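Laccase (Botrytis aclada, PDB 3SQR) oxidises phenolic substrates with molecular oxygen at a set of copper ions, probably in lignin degradation and the detoxification of lignin-derived products. Local coordinates at residues Met89-Thr94 and Asp177-Pro182; Tyr70-Glu75 and Pro96-Ile101; Phe171-Gly176 and Glu208-Ile213; Ile200-Trp205 and Thr228-Thr233. One frame throughout, in Å; residues are numbered along the deposited sequence. Where two conformers were deposited one is given.

In the fold
Contacts 1 and 2 lie within the first cupredoxin-like domain of the laccase, contact 4 within the second, and contact 3 joins the two. Contacts 1 and 2, with centres about 7 Å apart, interleave along the chain: 70-75, 89-94, 96-101, 177-182. Strands 67-79 and 86-91 are neighbours in one sheet, strands 100-103 and 180-186 in the other. Contact 4, about 13 Å from contact 1 between centres, pairs two strands, and Phe201 meets Phe180 and Pro96 across the boundary. Contact 3 brings the loop after strand 163-169 against helix 210-217, which lies between the two strands of contact 4 in sequence. Contact 3 and the Phe180-Phe201 packing thus join the domains, and Phe180 also packs on the copper ligand His168.

Contact 1 (Met89-Thr94 and Asp177-Pro182); sequences MTFNGT and DGLFGP. With NAG (2-acetamido-2-deoxy-beta-D-glucopyranose), chain G.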
# COMPACT_ATOMS: atom_id res chain seq x y z
N MET A 89 2.71 -11.13 13.37
CA MET A 89 1.48 -11.57 12.81
C MET A 89 1.68 -11.72 11.33
O MET A 89 2.01 -10.75 10.62
CB MET A 89 0.37 -10.57 13.08
CG MET A 89 0.25 -10.29 14.52
SD MET A 89 -1.24 -9.37 14.94
CE MET A 89 -0.98 -9.10 16.72
N THR A 90 1.51 -12.96 10.88
CA THR A 90 1.94 -13.35 9.56
C THR A 90 0.86 -14.06 8.78
O THR A 90 -0.03 -14.68 9.33
CB THR A 90 3.17 -14.27 9.63
OG1 THR A 90 2.83 -15.57 10.15
CG2 THR A 90 4.27 -13.67 10.47
N PHE A 91 1.04 -14.09 7.47
CA PHE A 91 0.41 -15.06 6.64
C PHE A 91 1.38 -16.23 6.56
O PHE A 91 2.51 -16.14 6.00
CB PHE A 91 0.22 -14.52 5.24
CG PHE A 91 -0.69 -13.33 5.18
CD1 PHE A 91 -2.04 -13.53 5.33
CD2 PHE A 91 -0.19 -12.05 5.01
CE1 PHE A 91 -2.93 -12.48 5.25
CE2 PHE A 91 -1.08 -10.96 4.92
CZ PHE A 91 -2.43 -11.19 5.06
N ASN A 92 0.97 -17.35 7.12
CA ASN A 92 1.70 -18.60 6.88
C ASN A 92 3.10 -18.61 7.39
O ASN A 92 3.98 -19.26 6.83
CB ASN A 92 1.62 -18.95 5.38
CG ASN A 92 0.34 -19.56 5.07
OD1 ASN A 92 -0.69 -18.86 5.04
ND2 ASN A 92 0.32 -20.86 4.86
N GLY A 93 3.32 -17.84 8.43
CA GLY A 93 4.53 -17.95 9.23
C GLY A 93 5.78 -17.32 8.66
O GLY A 93 6.86 -17.56 9.13
N THR A 94 5.64 -16.48 7.64
CA THR A 94 6.78 -15.79 7.08
C THR A 94 6.45 -14.30 6.95
O THR A 94 5.30 -13.94 6.83
CB THR A 94 7.17 -16.27 5.71
OG1 THR A 94 6.07 -16.12 4.77
CG2 THR A 94 7.69 -17.75 5.75
N ASP A 177 3.09 -5.64 12.10
CA ASP A 177 3.68 -6.79 12.76
C ASP A 177 3.99 -7.90 11.74
O ASP A 177 4.26 -9.03 12.11
CB ASP A 177 2.79 -7.29 13.86
CG ASP A 177 2.98 -6.55 15.19
OD1 ASP A 177 3.89 -5.68 15.30
OD2 ASP A 177 2.26 -6.95 16.17
N GLY A 178 3.94 -7.55 10.47
CA GLY A 178 4.37 -8.44 9.39
C GLY A 178 3.27 -9.02 8.52
O GLY A 178 3.58 -9.86 7.67
N LEU A 179 2.00 -8.61 8.74
CA LEU A 179 0.83 -9.19 8.10
C LEU A 179 0.59 -8.60 6.68
O LEU A 179 -0.37 -7.85 6.42
CB LEU A 179 -0.39 -9.12 9.00
CG LEU A 179 -1.52 -10.06 8.65
CD1 LEU A 179 -1.08 -11.55 8.45
CD2 LEU A 179 -2.59 -10.01 9.82
N PHE A 180 1.53 -8.90 5.81
CA PHE A 180 1.49 -8.46 4.40
C PHE A 180 2.27 -9.43 3.52
O PHE A 180 3.06 -10.20 4.01
CB PHE A 180 2.11 -7.05 4.27
CG PHE A 180 3.57 -6.99 4.55
CD1 PHE A 180 4.49 -7.22 3.52
CD2 PHE A 180 4.06 -6.74 5.80
CE1 PHE A 180 5.87 -7.21 3.74
CE2 PHE A 180 5.46 -6.68 6.02
CZ PHE A 180 6.35 -6.95 5.01
N GLY A 181 2.03 -9.39 2.23
CA GLY A 181 2.74 -10.22 1.27
C GLY A 181 2.63 -9.59 -0.09
O GLY A 181 1.89 -8.58 -0.26
N PRO A 182 3.40 -10.10 -1.05
CA PRO A 182 3.38 -9.54 -2.37
C PRO A 182 2.22 -10.11 -3.19
O PRO A 182 1.91 -11.29 -3.09
CB PRO A 182 4.71 -9.97 -2.95
CG PRO A 182 5.06 -11.26 -2.28
CD PRO A 182 4.37 -11.19 -0.90
C1 NAG G . -0.90 -21.61 4.67
C2 NAG G . -0.96 -22.64 3.57
C3 NAG G . -2.26 -23.40 3.61
C4 NAG G . -2.40 -24.03 4.97
C5 NAG G . -2.32 -22.97 6.03
C6 NAG G . -2.45 -23.54 7.44
C7 NAG G . 0.26 -21.72 1.65
C8 NAG G . 0.11 -20.88 0.42
N2 NAG G . -0.89 -21.90 2.32
O3 NAG G . -2.18 -24.40 2.67
O4 NAG G . -3.64 -24.64 5.02
O5 NAG G . -1.07 -22.28 5.95
O6 NAG G . -1.35 -24.47 7.65
O7 NAG G . 1.36 -22.17 2.00
O HOH W 1 3.12 -12.41 6.48
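Leu179 reaches from the loop before strand 180-186 onto the ring of Phe91. Its CB lies beside the backbone of Met89, 3.3 Å from Met89 O and 4.4 Å from Met89 CB. With CG anti to the backbone N (chi1 -161°), the side chain then turns toward the phenyl group, and CG comes to 3.9 Å from Phe91 CE2 and CZ. CD1 ends over the middle of the ring, a CH-pi contact 3.4 Å from the Phe91 centroid and only 6° off the ring normal; CD2, the other branch, lies against Gln174. At the ring's edge runs the chain of Phe180, so one residue covers a face and the next borders the rim. The contact bridges the two sheets of a cupredoxin-like beta sandwich, strand 86-91 belonging to one and strand 180-186 to the other, and Phe180 also packs on the copper ligand His168. Toward the Met89 end, Met89 N donates to Asp177 O at 2.9 Å, from above the carbonyl plane. The Asp177 carboxylate is held elsewhere, by a salt bridge to Arg86 and by Ser209. A water joins the segments further along: it accepts from Phe91 N at 2.9 Å and can donate to Thr94 O and Gly178 O. Beyond Phe91 the chain enters a type I' turn, where Asn92 ND2 carries an N-linked NAG.

Contact 2 (Tyr70-Glu75 and Pro96-Ile101); sequences YWLSVE and PGPAII. With NAG (2-acetamido-2-deoxy-beta-D-glucopyranose), chain G; MAN (alpha-D-mannopyranose), chain C; NAG (2-acetamido-2-deoxy-beta-D-glucopyranose), chain B; BMA (beta-D-mannopyranose), chain D.
Strands 67-79 and 100-103 belong to different sheets of the first cupredoxin-like domain, and here their side chains meet in the interior of the beta sandwich, near one glycan-covered margin. Tyr70 spans the gap. Its CG lies anti to the carbonyl carbon (chi1 -73°), and the ring extends until its hydroxyl reaches the start of strand 100-103, where Ile101 N donates to Tyr70 OH at 3.2 Å with an N-H...O angle of 155°. One face of the ring rests on Ile100: CG2 makes a CH-pi contact 4.1 Å from the ring centroid, 29° off the normal, while CG1 lies on the same side above the centre. Over the opposite face, offset toward the rim, sits C6 of a mannose, whose O6 gives a weak hydrogen bond to Tyr70 OH. The phenol is thus held between protein and sugar. Leu72, two residues on, divides its branches between two partners: CD1 meets Ile100 CD1 at 4.1 Å, and CD2 meets Pro98 CG at 3.9 Å, the leucine and proline side chains running past each other in opposite directions. Phe91 adds to this apolar layer by touching both Leu72 and Pro98. Trp71, on the outer side, stacks on His111, and its backbone O accepts from N2 of the NAG carried by Asn92, at 2.7 Å.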
# COMPACT_ATOMS: atom_id res chain seq x y z
N TYR A 70 -5.95 -20.08 -3.32
CA TYR A 70 -4.93 -19.95 -2.30
C TYR A 70 -5.56 -20.17 -0.96
O TYR A 70 -6.72 -19.81 -0.74
CB TYR A 70 -4.26 -18.56 -2.35
CG TYR A 70 -3.34 -18.32 -3.49
CD1 TYR A 70 -1.97 -18.58 -3.37
CD2 TYR A 70 -3.80 -17.80 -4.66
CE1 TYR A 70 -1.10 -18.33 -4.45
CE2 TYR A 70 -2.96 -17.56 -5.71
CZ TYR A 70 -1.63 -17.83 -5.62
OH TYR A 70 -0.85 -17.57 -6.70
N TRP A 71 -4.81 -20.73 -0.01
CA TRP A 71 -5.23 -20.86 1.35
C TRP A 71 -4.24 -20.08 2.19
O TRP A 71 -3.05 -20.32 2.11
CB TRP A 71 -5.29 -22.34 1.80
CG TRP A 71 -6.48 -23.07 1.35
CD1 TRP A 71 -7.66 -23.25 2.06
CD2 TRP A 71 -6.65 -23.71 0.11
NE1 TRP A 71 -8.56 -23.96 1.28
CE2 TRP A 71 -7.95 -24.26 0.09
CE3 TRP A 71 -5.82 -23.88 -1.02
CZ2 TRP A 71 -8.44 -24.93 -1.00
CZ3 TRP A 71 -6.30 -24.57 -2.08
CH2 TRP A 71 -7.59 -25.10 -2.06
N LEU A 72 -4.71 -19.12 2.96
CA LEU A 72 -3.80 -18.34 3.80
C LEU A 72 -4.26 -18.48 5.21
O LEU A 72 -5.45 -18.41 5.51
CB LEU A 72 -3.79 -16.85 3.45
CG LEU A 72 -3.27 -16.46 2.06
CD1 LEU A 72 -3.36 -14.97 1.77
CD2 LEU A 72 -1.86 -16.96 1.94
N SER A 73 -3.29 -18.61 6.07
CA SER A 73 -3.55 -18.64 7.48
C SER A 73 -2.89 -17.46 8.14
O SER A 73 -1.68 -17.25 8.06
CB SER A 73 -3.05 -19.97 8.05
OG SER A 73 -2.98 -19.92 9.46
N VAL A 74 -3.70 -16.67 8.84
CA VAL A 74 -3.21 -15.55 9.60
C VAL A 74 -2.75 -16.07 10.93
O VAL A 74 -3.55 -16.61 11.70
CB VAL A 74 -4.25 -14.46 9.77
CG1 VAL A 74 -3.75 -13.36 10.71
CG2 VAL A 74 -4.61 -13.93 8.38
N GLU A 75 -1.47 -15.93 11.17
CA GLU A 75 -0.83 -16.58 12.31
C GLU A 75 -0.09 -15.69 13.24
O GLU A 75 0.39 -14.63 12.93
CB GLU A 75 0.12 -17.66 11.81
CG GLU A 75 -0.54 -18.55 10.81
CD GLU A 75 0.11 -19.88 10.61
OE1 GLU A 75 1.36 -20.00 10.67
OE2 GLU A 75 -0.67 -20.82 10.39
N PRO A 96 8.02 -11.38 4.44
CA PRO A 96 6.65 -11.24 3.91
C PRO A 96 5.90 -12.55 3.83
O PRO A 96 6.53 -13.62 3.80
CB PRO A 96 6.86 -10.71 2.49
CG PRO A 96 8.28 -10.40 2.36
CD PRO A 96 9.04 -11.16 3.41
N GLY A 97 4.58 -12.46 3.79
CA GLY A 97 3.75 -13.60 3.51
C GLY A 97 4.02 -14.24 2.18
O GLY A 97 4.81 -13.70 1.38
N PRO A 98 3.33 -15.36 1.90
CA PRO A 98 3.44 -16.02 0.59
C PRO A 98 3.12 -15.09 -0.55
O PRO A 98 2.27 -14.24 -0.46
CB PRO A 98 2.34 -17.09 0.63
CG PRO A 98 1.98 -17.30 1.99
CD PRO A 98 2.37 -16.03 2.78
N ALA A 99 3.82 -15.28 -1.67
CA ALA A 99 3.49 -14.55 -2.88
C ALA A 99 2.20 -15.09 -3.50
O ALA A 99 2.01 -16.29 -3.64
CB ALA A 99 4.62 -14.68 -3.91
N ILE A 100 1.34 -14.16 -3.90
CA ILE A 100 0.23 -14.47 -4.71
C ILE A 100 0.59 -13.92 -6.05
O ILE A 100 0.77 -12.70 -6.21
CB ILE A 100 -1.02 -13.82 -4.15
CG1 ILE A 100 -1.26 -14.40 -2.76
CG2 ILE A 100 -2.19 -14.00 -5.15
CD1 ILE A 100 -2.43 -13.85 -2.06
N ILE A 101 0.70 -14.84 -7.01
CA ILE A 101 1.15 -14.50 -8.38
C ILE A 101 0.04 -14.98 -9.30
O ILE A 101 -0.39 -16.16 -9.26
CB ILE A 101 2.54 -15.04 -8.71
CG1 ILE A 101 3.60 -14.49 -7.72
CG2 ILE A 101 2.96 -14.69 -10.20
CD1 ILE A 101 5.11 -15.03 -7.89
C1 NAG G . -0.90 -21.61 4.67
C2 NAG G . -0.96 -22.64 3.57
C3 NAG G . -2.26 -23.40 3.61
C4 NAG G . -2.40 -24.03 4.97
C5 NAG G . -2.32 -22.97 6.03
C6 NAG G . -2.45 -23.54 7.44
C7 NAG G . 0.26 -21.72 1.65
C8 NAG G . 0.11 -20.88 0.42
N2 NAG G . -0.89 -21.90 2.32
O3 NAG G . -2.18 -24.40 2.67
O4 NAG G . -3.64 -24.64 5.02
O5 NAG G . -1.07 -22.28 5.95
O6 NAG G . -1.35 -24.47 7.65
O7 NAG G . 1.36 -22.17 2.00
C1 MAN C . -1.40 -24.44 -5.75
C2 MAN C . -2.82 -25.03 -5.60
C3 MAN C . -3.63 -24.73 -6.87
C4 MAN C . -3.67 -23.22 -7.12
C5 MAN C . -2.23 -22.68 -7.19
C6 MAN C . -2.23 -21.14 -7.20
O2 MAN C . -3.46 -24.58 -4.41
O3 MAN C . -4.94 -25.25 -6.81
O4 MAN C . -4.58 -22.82 -8.16
O5 MAN C . -1.47 -23.06 -6.05
O6 MAN C . -0.89 -20.64 -7.26
C1 NAG B . 9.99 -14.51 -4.77
C2 NAG B . 9.09 -15.74 -4.60
C3 NAG B . 9.09 -16.63 -5.85
C4 NAG B . 8.89 -15.83 -7.13
C5 NAG B . 9.77 -14.57 -7.14
C6 NAG B . 9.53 -13.72 -8.40
C7 NAG B . 8.62 -16.49 -2.35
C8 NAG B . 9.03 -17.27 -1.14
N2 NAG B . 9.44 -16.50 -3.41
O3 NAG B . 8.05 -17.60 -5.74
O4 NAG B . 9.34 -16.67 -8.18
O5 NAG B . 9.59 -13.80 -5.94
O6 NAG B . 8.41 -12.86 -8.23
O7 NAG B . 7.56 -15.85 -2.35
C1 BMA D . 8.31 -17.10 -9.10
C2 BMA D . 8.97 -17.71 -10.34
C3 BMA D . 7.87 -18.15 -11.33
C4 BMA D . 6.86 -19.09 -10.64
C5 BMA D . 6.43 -18.53 -9.27
C6 BMA D . 5.63 -19.55 -8.47
O2 BMA D . 9.80 -18.74 -9.83
O3 BMA D . 8.31 -18.67 -12.59
O4 BMA D . 5.72 -19.24 -11.46
O5 BMA D . 7.52 -18.09 -8.48
O6 BMA D . 6.50 -20.60 -8.02

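Contact 3 (Phe171-Gly176 and Glu208-Ile213); sequences FSLQYG and ESVFEI. With NAG (2-acetamido-2-deoxy-beta-D-glucopyranose), chain E; NAG (2-acetamido-2-deoxy-beta-D-glucopyranose), chain F.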
# COMPACT_ATOMS: atom_id res chain seq x y z
N PHE A 171 -6.82 -4.43 9.26
CA PHE A 171 -7.42 -4.46 10.58
C PHE A 171 -6.40 -3.87 11.54
O PHE A 171 -5.33 -4.46 11.85
CB PHE A 171 -7.76 -5.88 10.96
CG PHE A 171 -8.36 -6.03 12.32
CD1 PHE A 171 -7.54 -6.09 13.42
CD2 PHE A 171 -9.70 -6.15 12.46
CE1 PHE A 171 -8.07 -6.27 14.68
CE2 PHE A 171 -10.28 -6.32 13.73
CZ PHE A 171 -9.44 -6.36 14.83
N SER A 172 -6.66 -2.62 11.90
CA SER A 172 -5.82 -1.94 12.87
C SER A 172 -4.33 -2.01 12.42
O SER A 172 -4.06 -1.85 11.21
CB SER A 172 -6.11 -2.45 14.33
OG SER A 172 -5.25 -1.79 15.27
N LEU A 173 -3.38 -2.16 13.33
CA LEU A 173 -1.96 -2.02 12.97
C LEU A 173 -1.29 -3.30 12.53
O LEU A 173 -0.08 -3.35 12.45
CB LEU A 173 -1.17 -1.47 14.18
CG LEU A 173 -1.60 -0.12 14.73
CD1 LEU A 173 -0.95 0.09 16.14
CD2 LEU A 173 -1.15 0.96 13.79
N GLN A 174 -2.08 -4.32 12.23
CA GLN A 174 -1.51 -5.67 12.05
C GLN A 174 -0.45 -5.74 11.01
O GLN A 174 0.46 -6.50 11.15
CB GLN A 174 -2.55 -6.69 11.71
CG GLN A 174 -3.48 -6.99 12.88
CD GLN A 174 -4.60 -7.98 12.55
OE1 GLN A 174 -5.03 -8.09 11.42
NE2 GLN A 174 -5.14 -8.67 13.59
N TYR A 175 -0.57 -4.98 9.93
CA TYR A 175 0.49 -5.15 8.91
C TYR A 175 1.83 -4.66 9.40
O TYR A 175 2.90 -5.04 8.85
CB TYR A 175 0.12 -4.59 7.51
CG TYR A 175 0.37 -3.11 7.29
CD1 TYR A 175 1.61 -2.67 6.99
CD2 TYR A 175 -0.62 -2.17 7.45
CE1 TYR A 175 1.90 -1.37 6.79
CE2 TYR A 175 -0.33 -0.79 7.25
CZ TYR A 175 0.92 -0.42 6.91
OH TYR A 175 1.31 0.90 6.70
N GLY A 176 1.83 -3.86 10.47
CA GLY A 176 3.05 -3.46 11.13
C GLY A 176 3.82 -4.57 11.80
O GLY A 176 5.03 -4.45 12.06
N GLU A 208 9.50 -5.15 18.78
CA GLU A 208 8.41 -5.56 19.59
C GLU A 208 7.13 -5.33 18.76
O GLU A 208 7.16 -4.63 17.78
CB GLU A 208 8.37 -4.76 20.87
CG GLU A 208 8.25 -3.22 20.65
CD GLU A 208 9.54 -2.53 20.17
OE1 GLU A 208 10.60 -2.95 20.63
OE2 GLU A 208 9.48 -1.55 19.34
N SER A 209 6.02 -5.89 19.20
CA SER A 209 4.76 -5.74 18.48
C SER A 209 4.39 -4.28 18.50
O SER A 209 4.44 -3.63 19.54
CB SER A 209 3.64 -6.51 19.14
OG SER A 209 2.34 -6.30 18.56
N VAL A 210 3.90 -3.81 17.37
CA VAL A 210 3.39 -2.45 17.24
C VAL A 210 2.30 -2.22 18.29
O VAL A 210 2.04 -1.08 18.73
CB VAL A 210 2.83 -2.25 15.78
CG1 VAL A 210 1.64 -3.13 15.52
CG2 VAL A 210 2.41 -0.82 15.54
N PHE A 211 1.57 -3.27 18.60
CA PHE A 211 0.45 -3.17 19.55
C PHE A 211 0.92 -2.85 20.98
O PHE A 211 0.10 -2.37 21.80
CB PHE A 211 -0.44 -4.38 19.56
CG PHE A 211 -1.16 -4.60 18.27
CD1 PHE A 211 -2.24 -3.80 17.95
CD2 PHE A 211 -0.73 -5.55 17.38
CE1 PHE A 211 -2.90 -3.94 16.78
CE2 PHE A 211 -1.38 -5.73 16.16
CZ PHE A 211 -2.50 -4.94 15.87
N GLU A 212 2.19 -3.09 21.26
CA GLU A 212 2.77 -2.69 22.55
C GLU A 212 3.10 -1.22 22.65
O GLU A 212 3.24 -0.66 23.77
CB GLU A 212 4.00 -3.54 22.82
CG GLU A 212 3.54 -4.97 22.96
CD GLU A 212 4.32 -5.81 23.91
OE1 GLU A 212 5.57 -5.73 23.88
OE2 GLU A 212 3.66 -6.62 24.62
N ILE A 213 3.23 -0.57 21.50
CA ILE A 213 3.68 0.80 21.48
C ILE A 213 2.59 1.77 21.02
O ILE A 213 2.83 2.98 20.96
CB ILE A 213 4.97 0.94 20.68
CG1 ILE A 213 4.91 0.19 19.39
CG2 ILE A 213 6.13 0.21 21.43
CD1 ILE A 213 6.19 0.23 18.57
C1 NAG E . -2.29 -5.42 23.21
C2 NAG E . -0.87 -5.42 23.71
C3 NAG E . -0.77 -4.77 25.07
C4 NAG E . -1.55 -3.44 25.10
C5 NAG E . -2.93 -3.62 24.55
C6 NAG E . -3.82 -2.36 24.50
C7 NAG E . 0.52 -7.31 23.00
C8 NAG E . 0.88 -8.76 23.27
N2 NAG E . -0.41 -6.81 23.78
O3 NAG E . 0.59 -4.53 25.28
O4 NAG E . -1.66 -2.94 26.43
O5 NAG E . -2.77 -4.11 23.22
O6 NAG E . -3.11 -1.39 23.80
O7 NAG E . 1.06 -6.64 22.17
C1 NAG F . -4.87 -7.42 18.96
C2 NAG F . -5.39 -6.37 19.91
C3 NAG F . -4.36 -5.55 20.67
C4 NAG F . -3.43 -6.52 21.35
C5 NAG F . -2.93 -7.58 20.34
C6 NAG F . -2.21 -8.73 21.01
C7 NAG F . -7.66 -5.89 19.06
C8 NAG F . -8.48 -4.78 18.43
N2 NAG F . -6.39 -5.53 19.31
O3 NAG F . -5.07 -4.70 21.57
O4 NAG F . -2.29 -5.90 21.87
O5 NAG F . -3.97 -8.22 19.65
O6 NAG F . -1.35 -9.32 20.07
O7 NAG F . -8.18 -6.97 19.31
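Leu173 and Val210 form the tight part of this contact, both directing their CB atoms across it. Leu173 CB lies 3.5 Å from Val210 CG1, and Leu173 CD1 meets Val210 CG2 at the same 3.5 Å, each valine branch meeting a different part of the leucine as the two side chains cross at a slant. With chi1 at 65°, Val210 CG1 stands between its own N and carbonyl carbon and also reaches Leu173 O. Phe211 presents its rim instead of a face: CE1 is 3.5 Å from Ser172 OG, near the ring plane, and CZ is 3.8 Å from Gln174 CG, with the glutamine amide perpendicular to the ring. The polar ends turn to other partners, Ser172 OG to Asp577 and Gln174 OE1 to Ser169 and Thr121. The outer side is more open: the partly exposed Glu212 has a NAG beside it, and Phe211 CB lies 3.3 Å from O4 of another. Ser209 is the N-cap of helix 210-217, its OG accepting from Phe211 N. The contact sets this helix of the second domain against a type II' turn and 3-10 segment between strands 163-169 and 180-186, with helix 529-533 touching both Leu173 and Val210 and strand 86-91 touching Gln174 and Phe211.

Contact 4 (Ile200-Trp205 and Thr228-Thr233); sequences IFLQDW and TLMNGT. With NAG (2-acetamido-2-deoxy-beta-D-glucopyranose), chain H.
Trp205 offers one indole face to Leu229, whose CD1 sits 3.5 Å above the plane, displaced toward the rim, in a CH-pi contact 3.7 Å from the centroid of the five-membered ring; Arg86 adds a cation-pi contact to the same indole. At the other end Phe201 and the Asn231 amide lie with their planes 15° apart, Asn231 OD1 approaching Phe201 CD2 obliquely, while the Phe201 ring meets Phe180 edge-to-face. Between these groups runs an antiparallel ladder at the margin of a sheet in the second cupredoxin-like domain, strand 227-230 being its outermost strand beside 195-205. Gln203 and Leu229 are the hydrogen-bonded pair: Gln203 N donates to Leu229 O nearly along the C=O axis, and Leu229 N returns a 2.9 Å bond to Gln203 O. Ile200, Leu202 and Met230 share one face of the sheet, where Met230 CG touches Ile200 CG2 and its bent tip brings CE to 3.9 Å from Leu202 CD2. On the other face Gln203 lies alongside Leu229, and its OE1 accepts from a water at 2.7 Å that in turn accepts from Gly232 N in the type I' turn. That turn carries the glycosylated Asn231, gripped twice by Phe201: Asn231 N donates to Phe201 O at 2.7 Å, and Phe201 N donates to Asn231 OD1 at 3.1 Å, the N-H...O angle 166°.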
# COMPACT_ATOMS: atom_id res chain seq x y z
N ILE A 200 10.90 -6.14 -3.81
CA ILE A 200 11.81 -5.78 -2.70
C ILE A 200 11.00 -4.87 -1.79
O ILE A 200 10.63 -3.75 -2.17
CB ILE A 200 13.05 -4.98 -3.18
CG1 ILE A 200 13.85 -5.82 -4.18
CG2 ILE A 200 13.90 -4.51 -1.97
CD1 ILE A 200 15.06 -5.14 -4.80
N PHE A 201 10.61 -5.40 -0.63
CA PHE A 201 9.93 -4.66 0.38
C PHE A 201 10.87 -3.75 1.14
O PHE A 201 12.00 -4.11 1.43
CB PHE A 201 9.23 -5.58 1.36
CG PHE A 201 8.06 -6.30 0.77
CD1 PHE A 201 6.87 -5.61 0.54
CD2 PHE A 201 8.13 -7.64 0.43
CE1 PHE A 201 5.80 -6.24 0.01
CE2 PHE A 201 7.03 -8.30 -0.08
CZ PHE A 201 5.87 -7.60 -0.28
N LEU A 202 10.42 -2.54 1.37
CA LEU A 202 11.17 -1.56 2.16
C LEU A 202 10.29 -1.22 3.36
O LEU A 202 9.13 -0.87 3.19
CB LEU A 202 11.50 -0.35 1.32
CG LEU A 202 12.26 -0.53 0.03
CD1 LEU A 202 12.19 0.77 -0.80
CD2 LEU A 202 13.69 -1.00 0.35
N GLN A 203 10.79 -1.35 4.58
CA GLN A 203 9.99 -1.04 5.75
C GLN A 203 10.87 -0.69 6.93
O GLN A 203 12.05 -1.01 6.98
CB GLN A 203 9.12 -2.22 6.13
CG GLN A 203 9.93 -3.45 6.48
CD GLN A 203 9.13 -4.69 6.68
OE1 GLN A 203 9.29 -5.66 5.97
NE2 GLN A 203 8.33 -4.72 7.75
N ASP A 204 10.25 -0.00 7.86
CA ASP A 204 10.72 0.08 9.24
C ASP A 204 10.47 -1.29 9.86
O ASP A 204 9.76 -2.13 9.28
CB ASP A 204 10.03 1.22 10.04
CG ASP A 204 8.54 1.32 9.80
OD1 ASP A 204 7.89 0.31 9.43
OD2 ASP A 204 8.00 2.44 10.00
N TRP A 205 11.03 -1.51 11.03
CA TRP A 205 10.77 -2.76 11.72
C TRP A 205 11.04 -2.61 13.18
O TRP A 205 12.18 -2.28 13.56
CB TRP A 205 11.68 -3.85 11.16
CG TRP A 205 11.40 -5.16 11.75
CD1 TRP A 205 12.26 -5.90 12.53
CD2 TRP A 205 10.21 -5.93 11.63
NE1 TRP A 205 11.64 -7.07 12.92
CE2 TRP A 205 10.38 -7.12 12.39
CE3 TRP A 205 9.00 -5.74 10.98
CZ2 TRP A 205 9.40 -8.08 12.49
CZ3 TRP A 205 8.01 -6.69 11.10
CH2 TRP A 205 8.23 -7.87 11.83
N THR A 228 15.19 -1.34 10.38
CA THR A 228 14.48 -1.40 9.08
C THR A 228 14.74 -2.78 8.50
O THR A 228 15.69 -3.44 8.89
CB THR A 228 14.94 -0.33 8.12
OG1 THR A 228 16.29 -0.61 7.69
CG2 THR A 228 14.89 1.10 8.78
N LEU A 229 13.92 -3.19 7.52
CA LEU A 229 14.16 -4.43 6.76
C LEU A 229 14.07 -4.12 5.32
O LEU A 229 13.26 -3.29 4.88
CB LEU A 229 13.14 -5.49 7.06
CG LEU A 229 13.04 -5.98 8.51
CD1 LEU A 229 11.88 -6.89 8.65
CD2 LEU A 229 14.28 -6.68 8.93
N MET A 230 14.96 -4.79 4.57
CA MET A 230 14.90 -4.76 3.14
C MET A 230 14.62 -6.16 2.69
O MET A 230 15.40 -7.08 2.89
CB MET A 230 16.21 -4.25 2.52
CG MET A 230 16.15 -4.10 1.07
SD MET A 230 17.59 -3.26 0.34
CE MET A 230 17.45 -1.60 1.01
N ASN A 231 13.49 -6.32 2.02
CA ASN A 231 12.94 -7.60 1.68
C ASN A 231 13.00 -8.57 2.82
O ASN A 231 13.34 -9.72 2.63
CB ASN A 231 13.56 -8.17 0.43
CG ASN A 231 12.54 -8.89 -0.40
OD1 ASN A 231 11.41 -8.42 -0.57
ND2 ASN A 231 12.91 -10.01 -0.90
N GLY A 232 12.64 -8.09 4.01
CA GLY A 232 12.48 -8.94 5.15
C GLY A 232 13.74 -9.19 5.96
O GLY A 232 13.68 -9.93 6.89
N THR A 233 14.86 -8.57 5.59
CA THR A 233 16.11 -8.79 6.34
C THR A 233 16.95 -7.55 6.56
O THR A 233 16.83 -6.58 5.81
CB THR A 233 16.91 -9.92 5.66
OG1 THR A 233 17.94 -10.33 6.54
CG2 THR A 233 17.47 -9.42 4.35
C1 NAG H . 12.03 -10.81 -1.70
C2 NAG H . 12.73 -11.42 -2.91
C3 NAG H . 11.69 -12.16 -3.72
C4 NAG H . 11.00 -13.24 -2.89
C5 NAG H . 10.56 -12.67 -1.50
C6 NAG H . 10.53 -13.77 -0.46
C7 NAG H . 14.38 -10.40 -4.37
C8 NAG H . 14.74 -9.31 -5.36
N2 NAG H . 13.18 -10.40 -3.82
O3 NAG H . 12.23 -12.72 -4.89
O4 NAG H . 9.83 -13.71 -3.59
O5 NAG H . 11.54 -11.84 -0.91
O6 NAG H . 9.78 -13.33 0.67
O7 NAG H . 15.17 -11.30 -4.05
O HOH W 2 11.26 -5.70 4.11